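Methanosaeta concilii ACLY-B (Methanothrix soehngenii, PDB 6ZNW) probably acts as the B subunit of an ATP-citrate lyase, which converts citrate and coenzyme A into acetyl-CoA and oxaloacetate at the expense of ATP. Local coordinates at residues 80-85 with 105-110; 412-417 with 578-583; 458-463 with 484-489. One frame throughout, in Å; residues are numbered along the deposited sequence.

Contact 1: 80-85 with 105-110; sequences EADVMV and TIRIVA
Asp82 and Ile108 begin a ladder of backbone hydrogen bonds between two neighbouring parallel strands. Asp82 O accepts two backbone N-H groups, from Ile108 N at 3.0 Å and from Arg107 N at 2.8 Å. The ladder then runs from Met84 N to Ile108 O (2.9 Å) and from Ala110 N to Met84 O (3.0 Å), with CA-H...O contacts from Val83 CA to Ile108 O and from Val109 CA to Met84 O beside it.

The strand segments diverge by just 9° and belong to a beta-alpha-beta unit: strand 83-86, helix 93-102, then strand 108-111 beside the first. The unit sits within a largely parallel sheet, between strand 15-18 and strand 134-136, consistent with the Rossmann-like CoA-binding domain of the succinyl-CoA synthetase family.

The apolar contacts fall on both faces of the sheet. On the face of Val83, Val85, Ile108 and Ala110, Val83 CG2 lies alongside Ile108 CD1 at 3.9 Å. On the other, Met84 runs out extended and bends at its last torsion (chi3 95°), bringing CE beside Val109 CG1 at 4.2 Å, where Ala100 of helix 93-102 packs on both residues. Before the strands, the CD1 methyl of Ile106 rests on a carbonyl oxygen, Ala81 O.

Charge and solvent come in at the strand starts. Asp82 CG is set between its own N and carbonyl carbon (chi1 78°), and the carboxylate stands beside the Arg107 side chain, pointing the same way. Its OD2 meets the guanidinium edge at NH1, 2.6 Å away, in a salt bridge whose hydrogen bond is bent and weak; Arg107 NH2 is held by Leu8 O. One water donates to Ala81 O and accepts from Thr105 OG1.

Contact 2: 412-417 with 578-583; sequences VADHGP and LGRSIG. With Q5B ((3S)-citryl-Coenzyme A), chain F.
Arg580 reaches from its helix to Val412 O and clasps it side-on, with NE at 2.8 Å and NH1 at 3.0 Å, both from the same face of the carbonyl plane. Two bends in the chain (chi2 53°, chi3 48°) curl the guanidinium there. Its NH1/NH2 edge holds the carboxylate on the tertiary carbon of the citryl group: NH1, serving both partners, donates to Q5B O19 at 2.8 Å and NH2 to Q5B O18 at 2.7 Å, both nearly straight. His415 N lies over one guanidinium face, and His415 ND1 donates to O17 of a second citryl carboxylate at 2.6 Å. A leucine in place of Arg580 would probably leave that first carboxylate without its paired donors and Val412 O without its double grip.

Gly583 N gives Ala413 O a weak bond, and Asp414 OD1 rests 3.2 Å from Gly583 CA, where a side chain would clash. Asp414 OD2 accepts from Gly416 N in an Asx turn, and bonds to His587 and Ser360 of the second subunit, His587 being on the same chain. Arg501 of the same chain and Arg597 of the third subunit also hydrogen-bond to the ligand, helping to form the citryl-CoA pocket, probably the active site, in a domain of the citrate synthase family.

Contact 3: 458-463 with 484-489; sequences AREFKR and NIPGIG. With Q5B ((3S)-citryl-Coenzyme A), chain F.
This is a small apolar contact in the citrate synthase-like domain, where one flank of helix 454-466 packs behind the loop that binds the coenzyme A part of the ligand. Phe461 carries most of it. With CG opposite its own carbonyl carbon (chi1 -79°), the ring extends to the loop and presents its edge: CE1 lies 3.3 Å from Pro486 O, which sits in the ring plane. The same CE1 is 3.6 Å from Ile485 CG2, and CZ is 4.1 Å from Ile488 CG1; the phenylalanine crosses each isoleucine at about a right angle. One residue earlier on the helix, the aliphatic part of Glu460 rests its CG against Pro486 CG at 3.8 Å, while its OE2 is gripped by NE and NH2 of Arg463.

Residues Ile485 to Ile488 form a type II turn, with Gly487 at the position that calls for glycine. On its side away from helix 454-466, the turn reads the ligand through its backbone: Ile485 N donates to adenine atom Q5B N3 at 3.0 Å, and Ile485 O accepts from amino group Q5B N4 at 2.8 Å. Gly487 N and Ile488 O bind the pantetheine amides.

Around the contact, Phe474 of helix 471-480 meets the Phe461 ring edge-to-face, and helix 517-532 packs against it through Leu518, Ala522 and Val525.

In the fold
Contact 1 comes first along the chain, in the N-terminal, largely parallel sheet, and contacts 2 and 3 follow in the all-helical region of the citrate synthase family. The centre of contact 1 lies about 65 Å from that of contact 2 and 78 Å from that of contact 3, across the centre of the chain. Contacts 2 and 3 have centres 22 Å apart and nearest atoms about 10 Å apart; both segments of contact 3 fall between 412-417 and 578-583 in sequence. They do not touch each other, but one citryl-CoA spans them: contact 2 holds the citryl end, contact 3 the adenine and pantetheine. Sequence-distant pieces thus help build one pocket, to which neighbouring subunits also contribute, while contact 1 belongs to a separate domain.

Contact 1: 80-85 with 105-110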
loop_
_atom_site.group_PDB
_atom_site.type_symbol
_atom_site.label_atom_id
_atom_site.label_comp_id
_atom_site.label_asym_id
_atom_site.label_seq_id
_atom_site.Cartn_x
_atom_site.Cartn_y
_atom_site.Cartn_z
ATOM N N GLU B 80 -13.554 -10.609 -47.648
ATOM C CA GLU B 80 -12.526 -10.897 -48.649
ATOM C C GLU B 80 -11.804 -12.251 -48.390
ATOM O O GLU B 80 -11.206 -12.818 -49.311
ATOM C CB GLU B 80 -11.512 -9.743 -48.724
ATOM C CG GLU B 80 -10.668 -9.566 -47.470
ATOM C CD GLU B 80 -11.141 -8.521 -46.473
ATOM O OE1 GLU B 80 -10.276 -7.916 -45.798
ATOM O OE2 GLU B 80 -12.371 -8.308 -46.365
ATOM N N ALA B 81 -11.848 -12.757 -47.147
ATOM C CA ALA B 81 -11.200 -14.017 -46.816
ATOM C C ALA B 81 -12.069 -15.173 -47.296
ATOM O O ALA B 81 -13.215 -15.309 -46.863
ATOM C CB ALA B 81 -10.960 -14.108 -45.318
ATOM N N ASP B 82 -11.540 -15.975 -48.237
ATOM C CA ASP B 82 -12.251 -17.119 -48.807
ATOM C C ASP B 82 -11.655 -18.481 -48.437
ATOM O O ASP B 82 -12.116 -19.495 -48.937
ATOM C CB ASP B 82 -12.382 -16.977 -50.331
ATOM C CG ASP B 82 -11.145 -17.307 -51.146
ATOM O OD1 ASP B 82 -10.022 -17.074 -50.647
ATOM O OD2 ASP B 82 -11.305 -17.781 -52.292
ATOM N N VAL B 83 -10.631 -18.512 -47.585
ATOM C CA VAL B 83 -9.990 -19.750 -47.154
ATOM C C VAL B 83 -10.062 -19.849 -45.637
ATOM O O VAL B 83 -9.923 -18.840 -44.952
ATOM C CB VAL B 83 -8.502 -19.808 -47.625
ATOM C CG1 VAL B 83 -7.773 -21.016 -47.037
ATOM C CG2 VAL B 83 -8.400 -19.809 -49.151
ATOM N N MET B 84 -10.283 -21.055 -45.111
ATOM C CA MET B 84 -10.222 -21.277 -43.677
ATOM C C MET B 84 -9.296 -22.434 -43.384
ATOM O O MET B 84 -9.515 -23.547 -43.859
ATOM C CB MET B 84 -11.582 -21.487 -43.001
ATOM C CG MET B 84 -11.455 -21.589 -41.491
ATOM S SD MET B 84 -13.021 -21.702 -40.597
ATOM C CE MET B 84 -13.186 -23.512 -40.429
ATOM N N VAL B 85 -8.238 -22.162 -42.609
ATOM C CA VAL B 85 -7.291 -23.176 -42.180
ATOM C C VAL B 85 -7.830 -23.655 -40.838
ATOM O O VAL B 85 -7.797 -22.916 -39.861
ATOM C CB VAL B 85 -5.854 -22.619 -42.100
ATOM C CG1 VAL B 85 -4.880 -23.714 -41.693
ATOM C CG2 VAL B 85 -5.440 -22.000 -43.436
ATOM N N THR B 105 -19.042 -16.485 -48.407
ATOM C CA THR B 105 -17.741 -15.927 -48.738
ATOM C C THR B 105 -16.564 -16.941 -48.594
ATOM O O THR B 105 -15.509 -16.685 -49.168
ATOM C CB THR B 105 -17.533 -14.631 -47.966
ATOM O OG1 THR B 105 -16.223 -14.151 -48.225
ATOM C CG2 THR B 105 -17.807 -14.774 -46.474
ATOM N N ILE B 106 -16.732 -18.079 -47.885
ATOM C CA ILE B 106 -15.654 -19.076 -47.783
ATOM C C ILE B 106 -15.784 -20.120 -48.901
ATOM O O ILE B 106 -16.856 -20.681 -49.096
ATOM C CB ILE B 106 -15.547 -19.708 -46.374
ATOM C CG1 ILE B 106 -15.134 -18.662 -45.323
ATOM C CG2 ILE B 106 -14.618 -20.945 -46.361
ATOM C CD1 ILE B 106 -13.690 -18.253 -45.328
ATOM N N ARG B 107 -14.697 -20.357 -49.648
ATOM C CA ARG B 107 -14.636 -21.271 -50.788
ATOM C C ARG B 107 -13.774 -22.522 -50.513
ATOM O O ARG B 107 -14.091 -23.605 -51.009
ATOM C CB ARG B 107 -14.110 -20.494 -52.009
ATOM C CG ARG B 107 -13.943 -21.300 -53.289
ATOM C CD ARG B 107 -13.499 -20.387 -54.421
ATOM N NE ARG B 107 -12.336 -20.905 -55.147
ATOM C CZ ARG B 107 -11.100 -20.427 -55.021
ATOM N NH1 ARG B 107 -10.852 -19.414 -54.200
ATOM N NH2 ARG B 107 -10.102 -20.960 -55.710
ATOM N N ILE B 108 -12.691 -22.378 -49.732
ATOM C CA ILE B 108 -11.791 -23.490 -49.414
ATOM C C ILE B 108 -11.648 -23.691 -47.903
ATOM O O ILE B 108 -11.483 -22.725 -47.161
ATOM C CB ILE B 108 -10.391 -23.268 -50.077
ATOM C CG1 ILE B 108 -10.507 -23.094 -51.599
ATOM C CG2 ILE B 108 -9.385 -24.381 -49.725
ATOM C CD1 ILE B 108 -9.656 -22.047 -52.120
ATOM N N VAL B 109 -11.703 -24.949 -47.450
ATOM C CA VAL B 109 -11.473 -25.287 -46.052
ATOM C C VAL B 109 -10.420 -26.401 -46.005
ATOM O O VAL B 109 -10.559 -27.419 -46.688
ATOM C CB VAL B 109 -12.743 -25.682 -45.251
ATOM C CG1 VAL B 109 -12.407 -25.858 -43.774
ATOM C CG2 VAL B 109 -13.859 -24.658 -45.422
ATOM N N ALA B 110 -9.350 -26.187 -45.235
ATOM C CA ALA B 110 -8.319 -27.192 -45.055
ATOM C C ALA B 110 -8.526 -27.785 -43.662
ATOM O O ALA B 110 -8.518 -27.052 -42.684
ATOM C CB ALA B 110 -6.942 -26.565 -45.168
HETATM O O HOH W 1 -14.830 -14.202 -45.278
#

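Contact 2: 412-417 with 578-583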
loop_
_atom_site.group_PDB
_atom_site.type_symbol
_atom_site.label_atom_id
_atom_site.label_comp_id
_atom_site.label_asym_id
_atom_site.label_seq_id
_atom_site.Cartn_x
_atom_site.Cartn_y
_atom_site.Cartn_z
ATOM N N VAL B 412 4.999 -10.701 19.298
ATOM C CA VAL B 412 4.504 -9.490 18.642
ATOM C C VAL B 412 3.291 -9.713 17.746
ATOM O O VAL B 412 2.883 -8.757 17.084
ATOM C CB VAL B 412 5.604 -8.713 17.853
ATOM C CG1 VAL B 412 6.794 -8.441 18.760
ATOM C CG2 VAL B 412 6.031 -9.458 16.565
ATOM N N ALA B 413 2.719 -10.927 17.692
ATOM C CA ALA B 413 1.569 -11.241 16.828
ATOM C C ALA B 413 0.440 -10.199 16.920
ATOM O O ALA B 413 -0.068 -9.754 15.887
ATOM C CB ALA B 413 1.028 -12.638 17.133
ATOM N N ASP B 414 0.061 -9.812 18.147
ATOM C CA ASP B 414 -0.948 -8.784 18.330
ATOM C C ASP B 414 -0.763 -8.042 19.643
ATOM O O ASP B 414 -0.308 -8.629 20.636
ATOM C CB ASP B 414 -2.373 -9.356 18.310
ATOM C CG ASP B 414 -3.339 -8.223 17.861
ATOM O OD1 ASP B 414 -3.105 -7.626 16.768
ATOM O OD2 ASP B 414 -4.237 -7.848 18.660
ATOM N N HIS B 415 -1.111 -6.761 19.655
ATOM C CA HIS B 415 -1.113 -5.967 20.869
ATOM C C HIS B 415 -2.380 -5.110 20.954
ATOM O O HIS B 415 -2.325 -3.969 21.404
ATOM C CB HIS B 415 0.169 -5.158 21.094
ATOM C CG HIS B 415 0.449 -4.901 22.558
ATOM N ND1 HIS B 415 0.821 -3.650 23.014
ATOM C CD2 HIS B 415 0.448 -5.764 23.618
ATOM C CE1 HIS B 415 1.021 -3.777 24.325
ATOM N NE2 HIS B 415 0.829 -5.033 24.730
ATOM N N GLY B 416 -3.516 -5.706 20.587
ATOM C CA GLY B 416 -4.827 -5.083 20.672
ATOM C C GLY B 416 -5.179 -4.275 19.435
ATOM O O GLY B 416 -4.345 -4.050 18.533
ATOM N N PRO B 417 -6.440 -3.809 19.414
ATOM C CA PRO B 417 -6.951 -3.108 18.222
ATOM C C PRO B 417 -6.647 -1.619 18.148
ATOM O O PRO B 417 -6.947 -0.984 17.138
ATOM C CB PRO B 417 -8.454 -3.301 18.363
ATOM C CG PRO B 417 -8.689 -3.224 19.854
ATOM C CD PRO B 417 -7.518 -4.051 20.402
ATOM N N LEU B 578 6.204 -8.982 9.917
ATOM C CA LEU B 578 5.784 -10.351 9.726
ATOM C C LEU B 578 4.897 -10.830 10.896
ATOM O O LEU B 578 3.812 -11.381 10.667
ATOM C CB LEU B 578 7.036 -11.246 9.590
ATOM C CG LEU B 578 6.719 -12.748 9.380
ATOM C CD1 LEU B 578 5.955 -12.976 7.997
ATOM C CD2 LEU B 578 7.989 -13.622 9.571
ATOM N N GLY B 579 5.374 -10.635 12.127
ATOM C CA GLY B 579 4.651 -11.060 13.315
ATOM C C GLY B 579 3.325 -10.336 13.440
ATOM O O GLY B 579 2.275 -10.977 13.566
ATOM N N ARG B 580 3.359 -8.993 13.394
ATOM C CA ARG B 580 2.138 -8.186 13.565
ATOM C C ARG B 580 1.101 -8.415 12.429
ATOM O O ARG B 580 -0.089 -8.159 12.645
ATOM C CB ARG B 580 2.455 -6.663 13.799
ATOM C CG ARG B 580 1.199 -5.781 14.098
ATOM C CD ARG B 580 0.313 -6.307 15.280
ATOM N NE ARG B 580 1.156 -6.639 16.436
ATOM C CZ ARG B 580 1.544 -5.755 17.350
ATOM N NH1 ARG B 580 2.414 -6.110 18.299
ATOM N NH2 ARG B 580 1.040 -4.520 17.349
ATOM N N SER B 581 1.509 -8.948 11.262
ATOM C CA SER B 581 0.548 -9.262 10.190
ATOM C C SER B 581 -0.483 -10.309 10.660
ATOM O O SER B 581 -1.608 -10.310 10.206
ATOM C CB SER B 581 1.283 -9.770 8.959
ATOM O OG SER B 581 1.960 -8.684 8.327
ATOM N N ILE B 582 -0.100 -11.198 11.590
ATOM C CA ILE B 582 -1.000 -12.185 12.158
ATOM C C ILE B 582 -2.178 -11.466 12.860
ATOM O O ILE B 582 -3.325 -11.810 12.609
ATOM C CB ILE B 582 -0.246 -13.093 13.184
ATOM C CG1 ILE B 582 0.858 -13.961 12.522
ATOM C CG2 ILE B 582 -1.259 -13.998 13.939
ATOM C CD1 ILE B 582 1.753 -14.719 13.522
ATOM N N GLY B 583 -1.880 -10.518 13.755
ATOM C CA GLY B 583 -2.911 -9.791 14.470
ATOM C C GLY B 583 -3.693 -8.879 13.543
ATOM O O GLY B 583 -4.916 -8.782 13.698
HETATM N N Q5B F . 10.257 10.815 25.612
HETATM C C Q5B F . 5.955 7.075 20.481
HETATM O O Q5B F . 5.195 8.736 22.567
HETATM C C1 Q5B F . 6.434 6.779 21.912
HETATM C C10 Q5B F . 11.220 9.165 24.525
HETATM C C11 Q5B F . 11.481 10.273 25.310
HETATM C C12 Q5B F . 13.662 9.942 25.214
HETATM C C13 Q5B F . 12.332 8.439 24.063
HETATM C C14 Q5B F . 7.808 7.459 22.159
HETATM C C15 Q5B F . 8.872 7.166 21.098
HETATM C C16 Q5B F . 10.808 5.810 20.447
HETATM C C17 Q5B F . 10.201 4.966 19.343
HETATM C C18 Q5B F . 9.927 3.547 19.790
HETATM C C19 Q5B F . 8.413 1.629 19.675
HETATM C C2 Q5B F . 6.526 5.255 22.114
HETATM C C20 Q5B F . 7.322 1.485 20.721
HETATM C C21 Q5B F . 5.745 -0.474 19.585
HETATM C C22 Q5B F . 4.996 -1.781 19.611
HETATM C C23 Q5B F . 3.720 -1.815 20.468
HETATM C C24 Q5B F . 3.002 -0.451 20.475
HETATM C C25 Q5B F . 1.817 -0.188 21.413
HETATM C C26 Q5B F . 2.805 -2.904 19.884
HETATM C C3 Q5B F . 5.390 7.350 22.861
HETATM C C4 Q5B F . 6.721 12.351 25.930
HETATM C C5 Q5B F . 7.851 12.900 26.786
HETATM C C6 Q5B F . 8.716 14.013 26.196
HETATM C C7 Q5B F . 9.796 13.246 25.436
HETATM C C8 Q5B F . 10.002 12.040 26.356
HETATM C C9 Q5B F . 9.332 10.008 25.003
HETATM N N1 Q5B F . 9.854 9.004 24.341
HETATM N N2 Q5B F . 12.684 10.713 25.695
HETATM N N3 Q5B F . 13.563 8.865 24.434
HETATM N N4 Q5B F . 12.244 7.388 23.250
HETATM N N5 Q5B F . 9.808 6.251 21.407
HETATM N N6 Q5B F . 8.762 3.020 19.414
HETATM O O1 Q5B F . 3.629 9.298 24.494
HETATM O O10 Q5B F . 8.222 16.945 27.659
HETATM O O11 Q5B F . 10.322 16.261 29.047
HETATM O O12 Q5B F . 10.500 16.575 26.528
HETATM O O13 Q5B F . 8.837 7.746 20.005
HETATM O O14 Q5B F . 10.764 2.910 20.420
HETATM O O15 Q5B F . 5.597 0.361 18.745
HETATM O O16 Q5B F . 1.406 0.965 21.622
HETATM O O17 Q5B F . 1.266 -1.263 21.996
HETATM O O18 Q5B F . 1.873 -2.649 19.154
HETATM O O19 Q5B F . 3.203 -4.155 20.126
HETATM O O2 Q5B F . 3.547 10.453 22.133
HETATM O O20 Q5B F . 4.097 -2.123 21.812
HETATM O O21 Q5B F . 8.268 7.170 23.475
HETATM O O3 Q5B F . 5.451 10.850 23.765
HETATM O O4 Q5B F . 7.248 11.746 22.078
HETATM O O5 Q5B F . 5.249 13.169 22.740
HETATM O O6 Q5B F . 6.979 12.627 24.536
HETATM O O7 Q5B F . 8.806 11.862 27.099
HETATM O O8 Q5B F . 11.012 13.934 25.164
HETATM O O9 Q5B F . 9.337 14.593 27.364
HETATM P P Q5B F . 4.333 9.820 23.279
HETATM P P1 Q5B F . 6.266 12.089 23.170
HETATM P P2 Q5B F . 9.556 16.162 27.684
HETATM S S Q5B F . 6.845 -0.272 20.932
#

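Contact 3: 458-463 with 484-489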
loop_
_atom_site.group_PDB
_atom_site.type_symbol
_atom_site.label_atom_id
_atom_site.label_comp_id
_atom_site.label_asym_id
_atom_site.label_seq_id
_atom_site.Cartn_x
_atom_site.Cartn_y
_atom_site.Cartn_z
ATOM N N ALA B 458 18.627 -1.195 17.626
ATOM C CA ALA B 458 19.821 -2.020 17.450
ATOM C C ALA B 458 21.033 -1.096 17.088
ATOM O O ALA B 458 22.056 -1.141 17.758
ATOM C CB ALA B 458 19.567 -3.042 16.343
ATOM N N ARG B 459 20.835 -0.167 16.138
ATOM C CA ARG B 459 21.856 0.754 15.655
ATOM C C ARG B 459 22.436 1.688 16.747
ATOM O O ARG B 459 23.660 1.734 16.939
ATOM C CB ARG B 459 21.269 1.545 14.477
ATOM C CG ARG B 459 22.249 2.226 13.517
ATOM C CD ARG B 459 21.760 2.154 12.045
ATOM N NE ARG B 459 20.312 2.345 11.888
ATOM C CZ ARG B 459 19.560 1.725 10.983
ATOM N NH1 ARG B 459 18.253 1.953 10.928
ATOM N NH2 ARG B 459 20.108 0.886 10.117
ATOM N N GLU B 460 21.557 2.387 17.479
ATOM C CA GLU B 460 21.920 3.371 18.483
ATOM C C GLU B 460 22.488 2.786 19.740
ATOM O O GLU B 460 23.447 3.358 20.268
ATOM C CB GLU B 460 20.755 4.315 18.803
ATOM C CG GLU B 460 20.326 5.169 17.616
ATOM C CD GLU B 460 21.445 5.915 16.915
ATOM O OE1 GLU B 460 21.534 5.821 15.671
ATOM O OE2 GLU B 460 22.257 6.562 17.610
ATOM N N PHE B 461 21.924 1.674 20.247
ATOM C CA PHE B 461 22.488 1.048 21.437
ATOM C C PHE B 461 23.826 0.397 21.097
ATOM O O PHE B 461 24.749 0.487 21.898
ATOM C CB PHE B 461 21.535 0.026 22.068
ATOM C CG PHE B 461 20.453 0.681 22.897
ATOM C CD1 PHE B 461 19.313 1.207 22.293
ATOM C CD2 PHE B 461 20.572 0.771 24.272
ATOM C CE1 PHE B 461 18.318 1.797 23.052
ATOM C CE2 PHE B 461 19.567 1.361 25.031
ATOM C CZ PHE B 461 18.444 1.861 24.417
ATOM N N LYS B 462 23.958 -0.226 19.916
ATOM C CA LYS B 462 25.224 -0.854 19.523
ATOM C C LYS B 462 26.332 0.201 19.430
ATOM O O LYS B 462 27.389 -0.003 19.993
ATOM C CB LYS B 462 25.079 -1.609 18.192
ATOM C CG LYS B 462 26.202 -2.576 17.882
ATOM C CD LYS B 462 26.105 -2.995 16.428
ATOM C CE LYS B 462 27.305 -3.745 15.930
ATOM N NZ LYS B 462 28.121 -2.915 14.998
ATOM N N ARG B 463 26.050 1.358 18.796
ATOM C CA ARG B 463 26.983 2.479 18.661
ATOM C C ARG B 463 27.422 3.027 20.028
ATOM O O ARG B 463 28.609 3.144 20.270
ATOM C CB ARG B 463 26.364 3.601 17.799
ATOM C CG ARG B 463 27.243 4.848 17.706
ATOM C CD ARG B 463 26.531 6.060 17.150
ATOM N NE ARG B 463 25.321 6.389 17.901
ATOM C CZ ARG B 463 25.287 7.150 18.990
ATOM N NH1 ARG B 463 26.409 7.658 19.491
ATOM N NH2 ARG B 463 24.131 7.406 19.592
ATOM N N ASN B 484 14.845 11.316 20.278
ATOM C CA ASN B 484 14.346 10.273 21.188
ATOM C C ASN B 484 15.254 9.036 21.114
ATOM O O ASN B 484 15.781 8.758 20.043
ATOM C CB ASN B 484 12.935 9.832 20.762
ATOM C CG ASN B 484 11.827 10.745 21.217
ATOM O OD1 ASN B 484 11.960 11.526 22.146
ATOM N ND2 ASN B 484 10.694 10.658 20.568
ATOM N N ILE B 485 15.462 8.314 22.234
ATOM C CA ILE B 485 16.205 7.064 22.169
ATOM C C ILE B 485 15.252 5.998 21.580
ATOM O O ILE B 485 14.218 5.709 22.171
ATOM C CB ILE B 485 16.738 6.603 23.521
ATOM C CG1 ILE B 485 17.628 7.675 24.184
ATOM C CG2 ILE B 485 17.490 5.275 23.343
ATOM C CD1 ILE B 485 17.977 7.361 25.597
ATOM N N PRO B 486 15.555 5.448 20.393
ATOM C CA PRO B 486 14.672 4.415 19.816
ATOM C C PRO B 486 14.709 3.145 20.677
ATOM O O PRO B 486 15.757 2.791 21.231
ATOM C CB PRO B 486 15.235 4.214 18.407
ATOM C CG PRO B 486 16.658 4.570 18.535
ATOM C CD PRO B 486 16.746 5.674 19.556
ATOM N N GLY B 487 13.548 2.529 20.857
ATOM C CA GLY B 487 13.406 1.360 21.714
ATOM C C GLY B 487 13.120 1.686 23.168
ATOM O O GLY B 487 13.028 0.781 24.008
ATOM N N ILE B 488 12.960 3.007 23.468
ATOM C CA ILE B 488 12.636 3.530 24.789
ATOM C C ILE B 488 11.271 4.247 24.672
ATOM O O ILE B 488 11.022 4.930 23.695
ATOM C CB ILE B 488 13.763 4.473 25.331
ATOM C CG1 ILE B 488 15.040 3.688 25.726
ATOM C CG2 ILE B 488 13.277 5.387 26.472
ATOM C CD1 ILE B 488 14.938 2.829 27.032
ATOM N N GLY B 489 10.402 4.047 25.668
ATOM C CA GLY B 489 9.110 4.695 25.755
ATOM C C GLY B 489 7.936 3.850 25.321
ATOM O O GLY B 489 8.054 3.004 24.434
HETATM N N Q5B F . 10.257 10.815 25.612
HETATM C C Q5B F . 5.955 7.075 20.481
HETATM O O Q5B F . 5.195 8.736 22.567
HETATM C C1 Q5B F . 6.434 6.779 21.912
HETATM C C10 Q5B F . 11.220 9.165 24.525
HETATM C C11 Q5B F . 11.481 10.273 25.310
HETATM C C12 Q5B F . 13.662 9.942 25.214
HETATM C C13 Q5B F . 12.332 8.439 24.063
HETATM C C14 Q5B F . 7.808 7.459 22.159
HETATM C C15 Q5B F . 8.872 7.166 21.098
HETATM C C16 Q5B F . 10.808 5.810 20.447
HETATM C C17 Q5B F . 10.201 4.966 19.343
HETATM C C18 Q5B F . 9.927 3.547 19.790
HETATM C C19 Q5B F . 8.413 1.629 19.675
HETATM C C2 Q5B F . 6.526 5.255 22.114
HETATM C C20 Q5B F . 7.322 1.485 20.721
HETATM C C21 Q5B F . 5.745 -0.474 19.585
HETATM C C22 Q5B F . 4.996 -1.781 19.611
HETATM C C23 Q5B F . 3.720 -1.815 20.468
HETATM C C24 Q5B F . 3.002 -0.451 20.475
HETATM C C25 Q5B F . 1.817 -0.188 21.413
HETATM C C26 Q5B F . 2.805 -2.904 19.884
HETATM C C3 Q5B F . 5.390 7.350 22.861
HETATM C C4 Q5B F . 6.721 12.351 25.930
HETATM C C5 Q5B F . 7.851 12.900 26.786
HETATM C C6 Q5B F . 8.716 14.013 26.196
HETATM C C7 Q5B F . 9.796 13.246 25.436
HETATM C C8 Q5B F . 10.002 12.040 26.356
HETATM C C9 Q5B F . 9.332 10.008 25.003
HETATM N N1 Q5B F . 9.854 9.004 24.341
HETATM N N2 Q5B F . 12.684 10.713 25.695
HETATM N N3 Q5B F . 13.563 8.865 24.434
HETATM N N4 Q5B F . 12.244 7.388 23.250
HETATM N N5 Q5B F . 9.808 6.251 21.407
HETATM N N6 Q5B F . 8.762 3.020 19.414
HETATM O O1 Q5B F . 3.629 9.298 24.494
HETATM O O10 Q5B F . 8.222 16.945 27.659
HETATM O O11 Q5B F . 10.322 16.261 29.047
HETATM O O12 Q5B F . 10.500 16.575 26.528
HETATM O O13 Q5B F . 8.837 7.746 20.005
HETATM O O14 Q5B F . 10.764 2.910 20.420
HETATM O O15 Q5B F . 5.597 0.361 18.745
HETATM O O16 Q5B F . 1.406 0.965 21.622
HETATM O O17 Q5B F . 1.266 -1.263 21.996
HETATM O O18 Q5B F . 1.873 -2.649 19.154
HETATM O O19 Q5B F . 3.203 -4.155 20.126
HETATM O O2 Q5B F . 3.547 10.453 22.133
HETATM O O20 Q5B F . 4.097 -2.123 21.812
HETATM O O21 Q5B F . 8.268 7.170 23.475
HETATM O O3 Q5B F . 5.451 10.850 23.765
HETATM O O4 Q5B F . 7.248 11.746 22.078
HETATM O O5 Q5B F . 5.249 13.169 22.740
HETATM O O6 Q5B F . 6.979 12.627 24.536
HETATM O O7 Q5B F . 8.806 11.862 27.099
HETATM O O8 Q5B F . 11.012 13.934 25.164
HETATM O O9 Q5B F . 9.337 14.593 27.364
HETATM P P Q5B F . 4.333 9.820 23.279
HETATM P P1 Q5B F . 6.266 12.089 23.170
HETATM P P2 Q5B F . 9.556 16.162 27.684
HETATM S S Q5B F . 6.845 -0.272 20.932
#